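Local coordinates for protein glutathione s-transferase III (Zea mays, PDB 1AW9) that probably conjugates reduced glutathione to hydrophobic electrophiles, as a homodimeric phi-class transferase of maize involved in herbicide detoxification, at residues A[24-29]-A[72-77]; A[43-48]-A[54-59]. One frame throughout, in Å; residues are numbered along the deposited sequence.

Contact 1 (A[24-29]-A[72-77]); sequences KGLDFE and RYIASK. With CD (cadmium ion), chain F.
Leu26 and Ile74 supply the apolar part of this contact: CD1 of Leu26 lies 3.7 Å from CG2 of Ile74, and the two side chains pass one another pointing opposite ways. This Ile74 branch, anti to the backbone N, is the one that reaches across to Leu26, and it also passes 4.3 Å from CG of Lys24. Leu3 of strand 3-6 touches both Leu26 and Ile74, so the pair packs beside the sheet.

The polar part runs through Lys24, whose chain bends at chi2 (-83°) and carries the ammonium to the C-terminal end of helix 67-77. A water accepts from Lys24 NZ at 2.7 Å and probably donates to Ala75 O at 2.6 Å. The carbonyls of Thr83, Tyr78 and Glu81 are also hydrogen-bond acceptors for NZ, more oxygens with the water than its three protons can serve at once, and its charge probably suits the negative end of the helix dipole.

This belongs to the thioredoxin-like domain, where residues 24-27 lead from helix 12-23 into strand 28-31. Gly25, with positive phi (58°), ends that first helix in a Schellman motif.

Within helix 67-77, Arg72 O accepts from Ser76 N at 3.0 Å and from Ser76 OG at 2.9 Å on opposite faces of its carbonyl plane, the hydroxyl tilted 29° from it.

Asp27, exposed and just before strand 28-31, binds a cadmium ion through OD2 at 2.5 Å.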
ATOM      1  N   LYS A  24      30.001  20.245  19.769  1.00 27.00           N
ATOM      2  CA  LYS A  24      30.806  21.404  19.393  1.00 27.29           C
ATOM      3  C   LYS A  24      30.740  22.486  20.489  1.00 27.29           C
ATOM      4  O   LYS A  24      31.412  23.515  20.406  1.00 28.75           O
ATOM      5  CB  LYS A  24      30.271  21.979  18.073  1.00 25.91           C
ATOM      6  CG  LYS A  24      30.635  21.155  16.852  1.00 24.89           C
ATOM      7  CD  LYS A  24      32.014  21.542  16.409  1.00 24.80           C
ATOM      8  CE  LYS A  24      32.706  20.424  15.712  1.00 25.13           C
ATOM      9  NZ  LYS A  24      34.163  20.700  15.659  1.00 24.82           N
ATOM     10  N   GLY A  25      29.919  22.241  21.507  1.00 27.62           N
ATOM     11  CA  GLY A  25      29.751  23.190  22.583  1.00 27.43           C
ATOM     12  C   GLY A  25      29.280  24.573  22.134  1.00 30.30           C
ATOM     13  O   GLY A  25      29.554  25.573  22.814  1.00 31.88           O
ATOM     14  N   LEU A  26      28.529  24.644  21.037  1.00 28.83           N
ATOM     15  CA  LEU A  26      28.049  25.917  20.539  1.00 27.70           C
ATOM     16  C   LEU A  26      26.828  26.354  21.308  1.00 27.78           C
ATOM     17  O   LEU A  26      26.179  25.542  21.928  1.00 28.03           O
ATOM     18  CB  LEU A  26      27.740  25.823  19.051  1.00 27.67           C
ATOM     19  CG  LEU A  26      28.939  25.489  18.149  1.00 29.00           C
ATOM     20  CD1 LEU A  26      28.509  25.318  16.709  1.00 29.30           C
ATOM     21  CD2 LEU A  26      29.985  26.593  18.219  1.00 31.27           C
ATOM     22  N   ASP A  27      26.557  27.652  21.318  1.00 29.81           N
ATOM     23  CA  ASP A  27      25.378  28.192  21.995  1.00 32.77           C
ATOM     24  C   ASP A  27      24.227  28.265  21.026  1.00 31.78           C
ATOM     25  O   ASP A  27      24.403  28.734  19.898  1.00 33.44           O
ATOM     26  CB  ASP A  27      25.622  29.609  22.480  1.00 36.75           C
ATOM     27  CG  ASP A  27      26.290  29.649  23.809  1.00 41.66           C
ATOM     28  OD1 ASP A  27      25.630  29.246  24.812  1.00 43.47           O
ATOM     29  OD2 ASP A  27      27.468  30.090  23.844  1.00 46.93           O
ATOM     30  N   PHE A  28      23.032  27.940  21.498  1.00 30.40           N
ATOM     31  CA  PHE A  28      21.867  27.953  20.630  1.00 30.83           C
ATOM     32  C   PHE A  28      20.595  27.855  21.421  1.00 30.36           C
ATOM     33  O   PHE A  28      20.624  27.489  22.584  1.00 30.30           O
ATOM     34  CB  PHE A  28      21.923  26.759  19.654  1.00 30.12           C
ATOM     35  CG  PHE A  28      21.772  25.411  20.327  1.00 29.07           C
ATOM     36  CD1 PHE A  28      22.896  24.718  20.800  1.00 28.00           C
ATOM     37  CD2 PHE A  28      20.514  24.836  20.484  1.00 26.51           C
ATOM     38  CE1 PHE A  28      22.761  23.482  21.411  1.00 27.21           C
ATOM     39  CE2 PHE A  28      20.372  23.602  21.092  1.00 25.50           C
ATOM     40  CZ  PHE A  28      21.495  22.921  21.557  1.00 26.11           C
ATOM     41  N   GLU A  29      19.482  28.235  20.809  1.00 33.58           N
ATOM     42  CA  GLU A  29      18.190  28.092  21.470  1.00 35.90           C
ATOM     43  C   GLU A  29      17.253  27.357  20.507  1.00 33.99           C
ATOM     44  O   GLU A  29      17.372  27.483  19.302  1.00 31.93           O
ATOM     45  CB  GLU A  29      17.624  29.429  21.967  1.00 40.55           C
ATOM     46  CG  GLU A  29      17.412  30.523  20.914  1.00 50.47           C
ATOM     47  CD  GLU A  29      16.309  31.541  21.333  1.00 56.26           C
ATOM     48  OE1 GLU A  29      15.677  31.366  22.420  1.00 58.46           O
ATOM     49  OE2 GLU A  29      16.058  32.504  20.557  1.00 58.64           O
ATOM     50  N   ARG A  72      26.575  18.786   8.999  1.00 18.20           N
ATOM     51  CA  ARG A  72      27.836  18.763   8.322  1.00 19.36           C
ATOM     52  C   ARG A  72      28.419  20.164   8.253  1.00 21.46           C
ATOM     53  O   ARG A  72      29.615  20.358   8.485  1.00 23.08           O
ATOM     54  CB  ARG A  72      27.683  18.152   6.948  1.00 18.59           C
ATOM     55  CG  ARG A  72      28.997  18.057   6.233  1.00 22.15           C
ATOM     56  CD  ARG A  72      29.197  16.699   5.627  1.00 24.19           C
ATOM     57  NE  ARG A  72      30.591  16.499   5.232  1.00 24.58           N
ATOM     58  CZ  ARG A  72      31.025  15.430   4.578  1.00 24.54           C
ATOM     59  NH1 ARG A  72      30.170  14.468   4.245  1.00 24.01           N
ATOM     60  NH2 ARG A  72      32.310  15.311   4.277  1.00 24.07           N
ATOM     61  N   TYR A  73      27.569  21.143   7.974  1.00 21.98           N
ATOM     62  CA  TYR A  73      27.990  22.542   7.891  1.00 22.30           C
ATOM     63  C   TYR A  73      28.613  22.995   9.212  1.00 22.38           C
ATOM     64  O   TYR A  73      29.719  23.502   9.249  1.00 22.21           O
ATOM     65  CB  TYR A  73      26.791  23.412   7.558  1.00 21.07           C
ATOM     66  CG  TYR A  73      26.997  24.887   7.783  1.00 22.53           C
ATOM     67  CD1 TYR A  73      27.603  25.691   6.816  1.00 21.58           C
ATOM     68  CD2 TYR A  73      26.511  25.493   8.941  1.00 24.94           C
ATOM     69  CE1 TYR A  73      27.701  27.059   6.995  1.00 24.21           C
ATOM     70  CE2 TYR A  73      26.606  26.852   9.129  1.00 25.93           C
ATOM     71  CZ  TYR A  73      27.192  27.628   8.153  1.00 26.41           C
ATOM     72  OH  TYR A  73      27.192  28.991   8.340  1.00 33.05           O
ATOM     73  N   ILE A  74      27.887  22.811  10.295  1.00 23.08           N
ATOM     74  CA  ILE A  74      28.368  23.165  11.600  1.00 24.16           C
ATOM     75  C   ILE A  74      29.655  22.395  11.942  1.00 26.17           C
ATOM     76  O   ILE A  74      30.543  22.970  12.534  1.00 28.62           O
ATOM     77  CB  ILE A  74      27.292  22.851  12.644  1.00 24.46           C
ATOM     78  CG1 ILE A  74      26.096  23.791  12.472  1.00 24.76           C
ATOM     79  CG2 ILE A  74      27.882  22.820  14.038  1.00 21.41           C
ATOM     80  CD1 ILE A  74      26.419  25.273  12.514  1.00 29.10           C
ATOM     81  N   ALA A  75      29.752  21.113  11.579  1.00 26.61           N
ATOM     82  CA  ALA A  75      30.927  20.288  11.892  1.00 26.94           C
ATOM     83  C   ALA A  75      32.199  20.754  11.201  1.00 29.90           C
ATOM     84  O   ALA A  75      33.295  20.585  11.731  1.00 31.62           O
ATOM     85  CB  ALA A  75      30.669  18.816  11.586  1.00 21.77           C
ATOM     86  N   SER A  76      32.075  21.313  10.009  1.00 31.02           N
ATOM     87  CA  SER A  76      33.264  21.797   9.319  1.00 33.08           C
ATOM     88  C   SER A  76      33.511  23.276   9.591  1.00 32.51           C
ATOM     89  O   SER A  76      34.653  23.703   9.694  1.00 34.92           O
ATOM     90  CB  SER A  76      33.192  21.521   7.812  1.00 33.16           C
ATOM     91  OG  SER A  76      31.895  21.770   7.290  1.00 38.14           O
ATOM     92  N   LYS A  77      32.441  24.042   9.761  1.00 31.67           N
ATOM     93  CA  LYS A  77      32.550  25.468  10.011  1.00 31.82           C
ATOM     94  C   LYS A  77      33.135  25.724  11.380  1.00 30.82           C
ATOM     95  O   LYS A  77      34.066  26.509  11.525  1.00 33.43           O
ATOM     96  CB  LYS A  77      31.191  26.154   9.877  1.00 32.02           C
ATOM     97  CG  LYS A  77      31.257  27.647   9.813  1.00 30.55           C
ATOM     98  CD  LYS A  77      30.229  28.213  10.720  1.00 34.42           C
ATOM     99  CE  LYS A  77      30.327  29.724  10.833  1.00 35.34           C
ATOM    100  NZ  LYS A  77      29.661  30.407   9.698  1.00 38.30           N
TER
HETATM  101 CD    CD F 376      28.832  29.574  25.833  1.00 52.64          CD
HETATM  102  O   HOH W   1      34.653  19.162  13.500  1.00 28.69           O

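Contact 2 (A[43-48]-A[54-59]); sequences PDFLAL and IPALVD. Unlike the reference sequence in segment 43-48: Ala47 (reference Thr).
Leu48 N donates to Phe45 O at 2.6 Å, the i to i+3 bond of a short 3-10 turn that sets both side chains toward the strand 56-59 and the residues leading into it. With CG anti to the backbone N (chi1 167°), the Phe45 ring reaches both Ile54 and Ala56. CD1 of Ile54 presses closely on it, 3.4 Å from CZ of Phe45 and from an oblique direction, while Ala56 CB meets the ring edge near its plane, 3.8 Å from CE1 of Phe45. Leu48 CB also meets Ala56 CB at 4.2 Å, and further along the strand Leu48 CD2 meets Val58 CG2 at the same distance. Ala56 and Val58 thus offer this side of the sheet to the loop, whereas Leu57 between them packs on helix 67-77. Replacing Phe45 by an alanine would probably leave Ile54 CD1 and Ala56 CB without the ring they pack on, letting the end of Ile54 shift about chi2. Ile54, probably a glutathione-binding residue, precedes cis-Pro55, as in the thioredoxin-like domains of glutathione transferases. No hydrogen bond joins the two segments, so apolar contact holds the loop to the strand and probably helps fix Ile54 beside the glutathione site.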
ATOM      1  N   PRO A  43       1.840  31.050   3.833  1.00 74.58           N
ATOM      2  CA  PRO A  43       3.248  30.649   3.994  1.00 72.44           C
ATOM      3  C   PRO A  43       4.289  31.491   4.786  1.00 69.15           C
ATOM      4  O   PRO A  43       4.993  32.329   4.192  1.00 70.27           O
ATOM      5  CB  PRO A  43       3.670  30.476   2.537  1.00 74.41           C
ATOM      6  CG  PRO A  43       2.409  29.816   1.895  1.00 75.15           C
ATOM      7  CD  PRO A  43       1.222  30.199   2.794  1.00 75.01           C
ATOM      8  N   ASP A  44       4.522  31.150   6.058  1.00 63.57           N
ATOM      9  CA  ASP A  44       5.486  31.913   6.863  1.00 59.56           C
ATOM     10  C   ASP A  44       6.878  31.314   7.141  1.00 55.70           C
ATOM     11  O   ASP A  44       7.903  31.970   6.923  1.00 53.70           O
ATOM     12  CB  ASP A  44       4.847  32.366   8.169  1.00 61.90           C
ATOM     13  CG  ASP A  44       4.865  33.886   8.328  1.00 63.68           C
ATOM     14  OD1 ASP A  44       4.595  34.586   7.318  1.00 64.14           O
ATOM     15  OD2 ASP A  44       5.142  34.373   9.456  1.00 63.83           O
ATOM     16  N   PHE A  45       6.912  30.103   7.694  1.00 51.49           N
ATOM     17  CA  PHE A  45       8.177  29.403   7.976  1.00 45.80           C
ATOM     18  C   PHE A  45       8.829  29.085   6.622  1.00 42.14           C
ATOM     19  O   PHE A  45      10.053  28.932   6.519  1.00 39.91           O
ATOM     20  CB  PHE A  45       7.888  28.108   8.783  1.00 45.02           C
ATOM     21  CG  PHE A  45       9.057  27.152   8.879  1.00 41.75           C
ATOM     22  CD1 PHE A  45      10.191  27.477   9.623  1.00 41.60           C
ATOM     23  CD2 PHE A  45       9.030  25.937   8.197  1.00 40.07           C
ATOM     24  CE1 PHE A  45      11.278  26.602   9.674  1.00 40.94           C
ATOM     25  CE2 PHE A  45      10.112  25.062   8.245  1.00 39.46           C
ATOM     26  CZ  PHE A  45      11.233  25.388   8.977  1.00 39.14           C
ATOM     27  N   LEU A  46       7.996  29.059   5.582  1.00 38.78           N
ATOM     28  CA  LEU A  46       8.435  28.780   4.233  1.00 37.03           C
ATOM     29  C   LEU A  46       9.556  29.665   3.791  1.00 35.77           C
ATOM     30  O   LEU A  46      10.162  29.426   2.768  1.00 35.09           O
ATOM     31  CB  LEU A  46       7.277  28.890   3.262  1.00 36.90           C
ATOM     32  CG  LEU A  46       6.310  27.710   3.367  1.00 37.59           C
ATOM     33  CD1 LEU A  46       5.482  27.652   2.101  1.00 37.68           C
ATOM     34  CD2 LEU A  46       7.083  26.425   3.509  1.00 35.07           C
ATOM     35  N   ALA A  47       9.801  30.712   4.560  1.00 37.57           N
ATOM     36  CA  ALA A  47      10.874  31.662   4.306  1.00 38.19           C
ATOM     37  C   ALA A  47      12.215  31.106   4.800  1.00 38.50           C
ATOM     38  O   ALA A  47      13.276  31.477   4.285  1.00 40.66           O
ATOM     39  CB  ALA A  47      10.561  32.980   5.008  1.00 40.91           C
ATOM     40  N   LEU A  48      12.179  30.310   5.867  1.00 37.36           N
ATOM     41  CA  LEU A  48      13.395  29.695   6.364  1.00 35.78           C
ATOM     42  C   LEU A  48      13.557  28.469   5.496  1.00 34.32           C
ATOM     43  O   LEU A  48      14.502  28.392   4.699  1.00 35.04           O
ATOM     44  CB  LEU A  48      13.250  29.327   7.836  1.00 37.83           C
ATOM     45  CG  LEU A  48      13.037  30.580   8.694  1.00 39.47           C
ATOM     46  CD1 LEU A  48      12.918  30.230  10.159  1.00 40.42           C
ATOM     47  CD2 LEU A  48      14.192  31.547   8.468  1.00 40.08           C
ATOM     48  N   ILE A  54      10.845  20.931   9.355  1.00 31.91           N
ATOM     49  CA  ILE A  54      11.645  21.203  10.536  1.00 31.15           C
ATOM     50  C   ILE A  54      12.767  20.131  10.518  1.00 29.87           C
ATOM     51  O   ILE A  54      12.526  18.989  10.089  1.00 31.20           O
ATOM     52  CB  ILE A  54      10.698  21.070  11.770  1.00 30.87           C
ATOM     53  CG1 ILE A  54       9.878  22.343  11.917  1.00 30.70           C
ATOM     54  CG2 ILE A  54      11.419  20.650  13.012  1.00 32.39           C
ATOM     55  CD1 ILE A  54      10.684  23.591  11.779  1.00 29.47           C
ATOM     56  N   PRO A  55      13.985  20.459  11.002  1.00 27.85           N
ATOM     57  CA  PRO A  55      14.378  21.750  11.558  1.00 25.25           C
ATOM     58  C   PRO A  55      15.008  22.686  10.545  1.00 24.54           C
ATOM     59  O   PRO A  55      15.244  22.327   9.388  1.00 25.15           O
ATOM     60  CB  PRO A  55      15.423  21.339  12.590  1.00 25.43           C
ATOM     61  CG  PRO A  55      16.169  20.272  11.857  1.00 23.66           C
ATOM     62  CD  PRO A  55      15.048  19.455  11.235  1.00 24.53           C
ATOM     63  N   ALA A  56      15.242  23.909  10.995  1.00 24.02           N
ATOM     64  CA  ALA A  56      15.944  24.921  10.207  1.00 21.62           C
ATOM     65  C   ALA A  56      16.901  25.568  11.215  1.00 21.75           C
ATOM     66  O   ALA A  56      16.662  25.573  12.425  1.00 19.24           O
ATOM     67  CB  ALA A  56      14.995  25.941   9.644  1.00 22.71           C
ATOM     68  N   LEU A  57      18.030  26.031  10.744  1.00 21.60           N
ATOM     69  CA  LEU A  57      18.935  26.661  11.676  1.00 24.14           C
ATOM     70  C   LEU A  57      19.359  27.963  11.070  1.00 24.35           C
ATOM     71  O   LEU A  57      19.613  28.022   9.857  1.00 24.37           O
ATOM     72  CB  LEU A  57      20.165  25.784  11.933  1.00 23.85           C
ATOM     73  CG  LEU A  57      21.262  26.371  12.825  1.00 20.92           C
ATOM     74  CD1 LEU A  57      21.267  25.695  14.176  1.00 19.65           C
ATOM     75  CD2 LEU A  57      22.586  26.187  12.154  1.00 21.77           C
ATOM     76  N   VAL A  58      19.344  29.019  11.877  1.00 24.17           N
ATOM     77  CA  VAL A  58      19.805  30.323  11.384  1.00 28.38           C
ATOM     78  C   VAL A  58      21.181  30.629  11.988  1.00 28.98           C
ATOM     79  O   VAL A  58      21.320  30.727  13.212  1.00 27.84           O
ATOM     80  CB  VAL A  58      18.850  31.480  11.732  1.00 28.33           C
ATOM     81  CG1 VAL A  58      19.474  32.794  11.272  1.00 27.88           C
ATOM     82  CG2 VAL A  58      17.496  31.267  11.074  1.00 27.72           C
ATOM     83  N   ASP A  59      22.202  30.685  11.144  1.00 30.49           N
ATOM     84  CA  ASP A  59      23.546  30.972  11.610  1.00 33.77           C
ATOM     85  C   ASP A  59      23.955  32.382  11.167  1.00 34.92           C
ATOM     86  O   ASP A  59      24.660  32.594  10.152  1.00 33.09           O
ATOM     87  CB  ASP A  59      24.536  29.934  11.104  1.00 35.01           C
ATOM     88  CG  ASP A  59      25.913  30.108  11.719  1.00 37.35           C
ATOM     89  OD1 ASP A  59      25.983  30.553  12.882  1.00 37.08           O
ATOM     90  OD2 ASP A  59      26.921  29.822  11.032  1.00 39.00           O
TER

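From the N terminus, strand 3-6 and helix 12-23 come first, and the turn after that helix opens contact 1 at 24-29. The chain runs through strand 28-31 to 43-48, a loop segment that contact 2 joins to strand 56-59, closing a short loop. Strand 62-65 follows, and contact 1 closes when the C-terminal end of helix 67-77 meets the turn after helix 12-23, so contact 2 is nested inside the longer loop. Both reach the same four-stranded sheet, their centres about 17 Å apart. They touch directly: Asp59 OD2 forms a salt bridge with Lys77 NZ at 3.1 Å and a probable hydrogen bond with Tyr73 OH, and Ile74 CD1 packs on Leu57 CD2.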